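Local coordinates for BF1531-like N-terminal domain-containing protein (Bacteroides fragilis, PDB 3SLR), which is of unknown function but binds magnesium through a HAD-like phosphatase domain, consistent with hydrolase activity on ester bonds, at residues 254-268 with 359-373. Sequence-based numbering, arbitrary orientation.
Sequences IGKAFTEFQEWVKKL and DPGDYLEYLYTLNLF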
loop_
_atom_site.group_PDB
_atom_site.type_symbol
_atom_site.label_atom_id
_atom_site.label_comp_id
_atom_site.label_asym_id
_atom_site.label_seq_id
_atom_site.Cartn_x
_atom_site.Cartn_y
_atom_site.Cartn_z
ATOM N N ILE A 254 11.690 20.122 -14.692
ATOM C CA ILE A 254 11.883 18.966 -13.815
ATOM C C ILE A 254 12.167 19.284 -12.336
ATOM O O ILE A 254 11.897 18.460 -11.463
ATOM C CB ILE A 254 12.959 18.018 -14.379
ATOM C CG1 ILE A 254 12.747 16.602 -13.850
ATOM C CG2 ILE A 254 14.355 18.533 -14.066
ATOM C CD1 ILE A 254 11.427 15.977 -14.282
ATOM N N GLY A 255 12.693 20.472 -12.053
ATOM C CA GLY A 255 12.947 20.892 -10.685
ATOM C C GLY A 255 11.715 20.811 -9.806
ATOM O O GLY A 255 11.788 20.515 -8.604
ATOM N N LYS A 256 10.562 21.077 -10.406
ATOM C CA LYS A 256 9.305 20.982 -9.674
ATOM C C LYS A 256 9.005 19.542 -9.237
ATOM O O LYS A 256 8.451 19.312 -8.155
ATOM C CB LYS A 256 8.151 21.554 -10.505
ATOM C CG LYS A 256 6.811 21.425 -9.811
ATOM C CD LYS A 256 5.686 22.068 -10.594
ATOM C CE LYS A 256 5.458 21.388 -11.929
ATOM N NZ LYS A 256 4.503 22.167 -12.759
ATOM N N ALA A 257 9.354 18.571 -10.073
ATOM C CA ALA A 257 9.166 17.166 -9.702
ATOM C C ALA A 257 10.025 16.786 -8.498
ATOM O O ALA A 257 9.592 16.005 -7.637
ATOM C CB ALA A 257 9.458 16.232 -10.883
ATOM N N PHE A 258 11.241 17.326 -8.440
ATOM C CA PHE A 258 12.123 17.032 -7.318
ATOM C C PHE A 258 11.589 17.676 -6.041
ATOM O O PHE A 258 11.681 17.093 -4.964
ATOM C CB PHE A 258 13.574 17.452 -7.613
ATOM C CG PHE A 258 14.274 16.548 -8.601
ATOM C CD1 PHE A 258 14.709 15.278 -8.218
ATOM C CD2 PHE A 258 14.522 16.970 -9.894
ATOM C CE1 PHE A 258 15.346 14.444 -9.128
ATOM C CE2 PHE A 258 15.153 16.142 -10.807
ATOM C CZ PHE A 258 15.570 14.878 -10.419
ATOM N N THR A 259 10.997 18.861 -6.170
ATOM C CA THR A 259 10.366 19.532 -5.033
ATOM C C THR A 259 9.239 18.671 -4.455
ATOM O O THR A 259 9.157 18.473 -3.238
ATOM C CB THR A 259 9.782 20.915 -5.444
ATOM O OG1 THR A 259 10.855 21.839 -5.611
ATOM C CG2 THR A 259 8.843 21.454 -4.370
ATOM N N GLU A 260 8.366 18.179 -5.329
ATOM C CA GLU A 260 7.222 17.381 -4.886
ATOM C C GLU A 260 7.649 16.026 -4.319
ATOM O O GLU A 260 7.030 15.513 -3.393
ATOM C CB GLU A 260 6.188 17.251 -6.008
ATOM C CG GLU A 260 5.641 18.626 -6.410
ATOM C CD GLU A 260 4.655 18.600 -7.560
ATOM O OE1 GLU A 260 4.464 17.536 -8.183
ATOM O OE2 GLU A 260 4.081 19.677 -7.847
ATOM N N PHE A 261 8.708 15.454 -4.884
ATOM C CA PHE A 261 9.305 14.237 -4.342
ATOM C C PHE A 261 9.915 14.469 -2.957
ATOM O O PHE A 261 9.747 13.642 -2.054
ATOM C CB PHE A 261 10.352 13.667 -5.313
ATOM C CG PHE A 261 11.087 12.459 -4.774
ATOM C CD1 PHE A 261 10.389 11.348 -4.323
ATOM C CD2 PHE A 261 12.468 12.430 -4.742
ATOM C CE1 PHE A 261 11.060 10.239 -3.836
ATOM C CE2 PHE A 261 13.150 11.326 -4.247
ATOM C CZ PHE A 261 12.442 10.229 -3.796
ATOM N N GLN A 262 10.622 15.584 -2.780
ATOM C CA GLN A 262 11.165 15.919 -1.457
ATOM C C GLN A 262 10.044 16.133 -0.446
ATOM O O GLN A 262 10.201 15.817 0.723
ATOM C CB GLN A 262 12.043 17.168 -1.507
ATOM C CG GLN A 262 13.409 16.936 -2.105
ATOM C CD GLN A 262 14.328 18.124 -1.909
ATOM O OE1 GLN A 262 14.220 18.857 -0.917
ATOM N NE2 GLN A 262 15.246 18.310 -2.844
ATOM N N GLU A 263 8.907 16.664 -0.899
ATOM C CA GLU A 263 7.764 16.854 -0.003
ATOM C C GLU A 263 7.200 15.518 0.508
ATOM O O GLU A 263 6.721 15.428 1.636
ATOM C CB GLU A 263 6.673 17.682 -0.697
ATOM C CG GLU A 263 7.105 19.123 -0.901
ATOM C CD GLU A 263 6.198 19.902 -1.843
ATOM O OE1 GLU A 263 5.341 19.283 -2.518
ATOM O OE2 GLU A 263 6.367 21.142 -1.917
ATOM N N TRP A 264 7.240 14.499 -0.340
ATOM C CA TRP A 264 6.848 13.150 0.049
ATOM C C TRP A 264 7.822 12.620 1.111
ATOM O O TRP A 264 7.411 12.036 2.111
ATOM C CB TRP A 264 6.850 12.250 -1.192
ATOM C CG TRP A 264 6.402 10.822 -0.970
ATOM C CD1 TRP A 264 5.117 10.380 -0.820
ATOM C CD2 TRP A 264 7.235 9.660 -0.909
ATOM N NE1 TRP A 264 5.103 9.015 -0.656
ATOM C CE2 TRP A 264 6.388 8.548 -0.706
ATOM C CE3 TRP A 264 8.616 9.451 -0.998
ATOM C CZ2 TRP A 264 6.874 7.247 -0.601
ATOM C CZ3 TRP A 264 9.098 8.152 -0.892
ATOM C CH2 TRP A 264 8.228 7.068 -0.691
ATOM N N VAL A 265 9.112 12.839 0.892
ATOM C CA VAL A 265 10.123 12.381 1.850
ATOM C C VAL A 265 9.907 13.080 3.193
ATOM O O VAL A 265 9.995 12.459 4.259
ATOM C CB VAL A 265 11.535 12.610 1.320
ATOM C CG1 VAL A 265 12.596 12.258 2.394
ATOM C CG2 VAL A 265 11.747 11.778 0.051
ATOM N N LYS A 266 9.611 14.370 3.126
ATOM C CA LYS A 266 9.334 15.163 4.315
ATOM C C LYS A 266 8.180 14.574 5.123
ATOM O O LYS A 266 8.236 14.537 6.354
ATOM C CB LYS A 266 9.014 16.609 3.911
ATOM C CG LYS A 266 8.677 17.522 5.086
ATOM C CD LYS A 266 8.455 18.960 4.603
ATOM C CE LYS A 266 8.543 19.956 5.752
ATOM N NZ LYS A 266 7.199 20.383 6.218
ATOM N N LYS A 267 7.124 14.130 4.441
ATOM C CA LYS A 267 6.016 13.480 5.147
ATOM C C LYS A 267 6.458 12.193 5.863
ATOM O O LYS A 267 6.020 11.919 6.978
ATOM C CB LYS A 267 4.836 13.201 4.214
ATOM C CG LYS A 267 4.034 14.451 3.851
ATOM C CD LYS A 267 2.811 14.095 2.991
ATOM C CE LYS A 267 3.208 13.668 1.576
ATOM N NZ LYS A 267 1.981 13.436 0.713
ATOM N N LEU A 268 7.307 11.402 5.216
ATOM C CA LEU A 268 7.854 10.202 5.850
ATOM C C LEU A 268 8.631 10.564 7.120
ATOM O O LEU A 268 8.419 9.974 8.181
ATOM C CB LEU A 268 8.764 9.435 4.880
ATOM C CG LEU A 268 8.039 8.821 3.688
ATOM C CD1 LEU A 268 9.060 8.275 2.682
ATOM C CD2 LEU A 268 7.045 7.731 4.133
ATOM N N ASP A 359 12.693 8.675 -15.798
ATOM C CA ASP A 359 12.236 10.056 -15.720
ATOM C C ASP A 359 11.824 10.423 -14.293
ATOM O O ASP A 359 10.918 9.808 -13.729
ATOM C CB ASP A 359 11.054 10.243 -16.673
ATOM C CG ASP A 359 10.690 11.697 -16.885
ATOM O OD1 ASP A 359 10.943 12.533 -15.990
ATOM O OD2 ASP A 359 10.125 11.998 -17.962
ATOM N N PRO A 360 12.497 11.417 -13.695
ATOM C CA PRO A 360 12.168 11.823 -12.323
ATOM C C PRO A 360 10.713 12.258 -12.150
ATOM O O PRO A 360 10.176 12.182 -11.042
ATOM C CB PRO A 360 13.122 12.999 -12.074
ATOM C CG PRO A 360 14.275 12.727 -12.974
ATOM C CD PRO A 360 13.659 12.162 -14.220
ATOM N N GLY A 361 10.086 12.714 -13.231
ATOM C CA GLY A 361 8.689 13.108 -13.187
ATOM C C GLY A 361 7.771 11.930 -12.917
ATOM O O GLY A 361 6.590 12.107 -12.618
ATOM N N ASP A 362 8.323 10.726 -13.014
ATOM C CA ASP A 362 7.555 9.500 -12.825
ATOM C C ASP A 362 7.910 8.767 -11.530
ATOM O O ASP A 362 7.315 7.737 -11.235
ATOM C CB ASP A 362 7.790 8.543 -14.005
ATOM C CG ASP A 362 7.175 9.044 -15.301
ATOM O OD1 ASP A 362 6.231 9.860 -15.236
ATOM O OD2 ASP A 362 7.629 8.612 -16.384
ATOM N N TYR A 363 8.902 9.266 -10.790
ATOM C CA TYR A 363 9.350 8.588 -9.569
ATOM C C TYR A 363 8.197 8.360 -8.597
ATOM O O TYR A 363 7.985 7.257 -8.105
ATOM C CB TYR A 363 10.396 9.417 -8.820
ATOM C CG TYR A 363 11.791 9.460 -9.405
ATOM C CD1 TYR A 363 12.133 8.712 -10.521
ATOM C CD2 TYR A 363 12.773 10.260 -8.818
ATOM C CE1 TYR A 363 13.426 8.766 -11.043
ATOM C CE2 TYR A 363 14.053 10.327 -9.332
ATOM C CZ TYR A 363 14.376 9.576 -10.441
ATOM O OH TYR A 363 15.659 9.640 -10.943
ATOM N N LEU A 364 7.472 9.424 -8.297
ATOM C CA LEU A 364 6.540 9.356 -7.186
ATOM C C LEU A 364 5.375 8.425 -7.509
ATOM O O LEU A 364 5.015 7.563 -6.700
ATOM C CB LEU A 364 6.067 10.755 -6.799
ATOM C CG LEU A 364 5.475 10.910 -5.400
ATOM C CD1 LEU A 364 6.428 10.349 -4.341
ATOM C CD2 LEU A 364 5.163 12.381 -5.126
ATOM N N GLU A 365 4.792 8.574 -8.696
ATOM C CA GLU A 365 3.681 7.707 -9.076
ATOM C C GLU A 365 4.115 6.243 -9.074
ATOM O O GLU A 365 3.342 5.359 -8.705
ATOM C CB GLU A 365 3.113 8.103 -10.439
ATOM C CG GLU A 365 2.260 9.385 -10.423
ATOM C CD GLU A 365 0.884 9.173 -9.785
ATOM O OE1 GLU A 365 0.428 8.009 -9.672
ATOM O OE2 GLU A 365 0.261 10.174 -9.377
ATOM N N TYR A 366 5.360 5.988 -9.472
ATOM C CA TYR A 366 5.899 4.633 -9.398
ATOM C C TYR A 366 6.007 4.142 -7.945
ATOM O O TYR A 366 5.577 3.038 -7.626
ATOM C CB TYR A 366 7.259 4.529 -10.099
ATOM C CG TYR A 366 7.967 3.247 -9.756
ATOM C CD1 TYR A 366 7.526 2.035 -10.267
ATOM C CD2 TYR A 366 9.062 3.245 -8.891
ATOM C CE1 TYR A 366 8.163 0.835 -9.938
ATOM C CE2 TYR A 366 9.702 2.059 -8.565
ATOM C CZ TYR A 366 9.249 0.866 -9.092
ATOM O OH TYR A 366 9.895 -0.307 -8.752
ATOM N N LEU A 367 6.564 4.971 -7.068
ATOM C CA LEU A 367 6.685 4.604 -5.662
ATOM C C LEU A 367 5.315 4.316 -5.044
ATOM O O LEU A 367 5.177 3.437 -4.189
ATOM C CB LEU A 367 7.433 5.677 -4.876
ATOM C CG LEU A 367 8.899 5.856 -5.268
ATOM C CD1 LEU A 367 9.486 7.084 -4.580
ATOM C CD2 LEU A 367 9.724 4.592 -4.933
ATOM N N TYR A 368 4.297 5.035 -5.501
ATOM C CA TYR A 368 2.941 4.774 -5.031
ATOM C C TYR A 368 2.498 3.333 -5.285
ATOM O O TYR A 368 1.708 2.800 -4.512
ATOM C CB TYR A 368 1.932 5.728 -5.682
ATOM C CG TYR A 368 1.994 7.182 -5.265
ATOM C CD1 TYR A 368 2.657 7.595 -4.114
ATOM C CD2 TYR A 368 1.337 8.157 -6.030
ATOM C CE1 TYR A 368 2.698 8.960 -3.753
ATOM C CE2 TYR A 368 1.367 9.496 -5.673
ATOM C CZ TYR A 368 2.035 9.892 -4.529
ATOM O OH TYR A 368 2.058 11.239 -4.190
ATOM N N THR A 369 2.984 2.713 -6.368
ATOM C CA THR A 369 2.572 1.351 -6.729
ATOM C C THR A 369 3.166 0.287 -5.815
ATOM O O THR A 369 2.714 -0.860 -5.818
ATOM C CB THR A 369 2.967 0.970 -8.192
ATOM O OG1 THR A 369 4.376 0.746 -8.271
ATOM C CG2 THR A 369 2.569 2.065 -9.204
ATOM N N LEU A 370 4.178 0.663 -5.043
ATOM C CA LEU A 370 4.894 -0.285 -4.193
ATOM C C LEU A 370 4.422 -0.323 -2.728
ATOM O O LEU A 370 4.730 -1.277 -1.999
ATOM C CB LEU A 370 6.393 0.033 -4.237
ATOM C CG LEU A 370 7.035 0.088 -5.627
ATOM C CD1 LEU A 370 8.525 0.429 -5.515
ATOM C CD2 LEU A 370 6.839 -1.212 -6.372
ATOM N N ASN A 371 3.700 0.709 -2.298
ATOM C CA ASN A 371 3.231 0.819 -0.910
ATOM C C ASN A 371 4.329 0.459 0.090
ATOM O O ASN A 371 4.194 -0.476 0.867
ATOM C CB ASN A 371 2.018 -0.085 -0.685
ATOM C CG ASN A 371 1.288 0.232 0.611
ATOM O OD1 ASN A 371 1.027 1.392 0.918
ATOM N ND2 ASN A 371 0.964 -0.807 1.381
ATOM N N LEU A 372 5.419 1.213 0.070
ATOM C CA LEU A 372 6.620 0.822 0.804
ATOM C C LEU A 372 6.487 0.945 2.319
ATOM O O LEU A 372 7.190 0.258 3.074
ATOM C CB LEU A 372 7.801 1.685 0.344
ATOM C CG LEU A 372 8.252 1.486 -1.107
ATOM C CD1 LEU A 372 9.056 2.685 -1.597
ATOM C CD2 LEU A 372 9.040 0.218 -1.261
ATOM N N PHE A 373 5.613 1.837 2.766
ATOM C CA PHE A 373 5.585 2.220 4.171
ATOM C C PHE A 373 4.291 1.918 4.919
ATOM O O PHE A 373 3.895 2.665 5.820
ATOM C CB PHE A 373 6.011 3.688 4.322
ATOM C CG PHE A 373 7.450 3.924 3.958
ATOM C CD1 PHE A 373 8.463 3.604 4.848
ATOM C CD2 PHE A 373 7.792 4.416 2.711
ATOM C CE1 PHE A 373 9.798 3.795 4.513
ATOM C CE2 PHE A 373 9.127 4.622 2.368
ATOM C CZ PHE A 373 10.128 4.319 3.263
HETATM O O HOH W 1 2.972 12.797 -1.783
#
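Trp-264 lays its indole under the CD1 methyl of Leu-364, a CH-pi contact in which the methyl stands 3.6 Å from the centroid of the five-membered ring and 20° off its normal. The contact exemplifies how apolar side chains of two helices interlock above neighbouring strands. Leu-268 CD1, from the same helix as the indole, lies against its opposite face near the rim of the six-membered ring, so each face has a leucine methyl, though the two are not directly opposed. With CG anti to the backbone N (chi1 -177°), the indole reaches across to Tyr-368, which turns its edge to it in an offset edge-to-face pair, the planes at 63°. A water links Tyr-368 OH to Lys-267 NZ, a polar bridge beside an otherwise apolar seam. Leu-367 CD1 fits between two aromatic rings, 3.6 Å from Phe-261 CE1 and 3.9 Å from Trp-264 CZ3. At one end Pro-360 CB packs 3.5 Å from Phe-258 CZ, and Ala-257 meets Gly-361, whose N-H closes an Asx turn on Asp-359. At the other, Leu-268 CD2 sits over the face of Phe-373. The last helix of this construct, 363-368, thus lies beside helix 255-270 in the HAD-like, magnesium-binding part, both running in roughly the same direction; Phe-261 and Leu-367 rest on Leu-334, Tyr-363 touches magnesium ligand Asp-336 and bonds to Asn-231 O, and Phe-373 lies against strands 224-227 and 331-334.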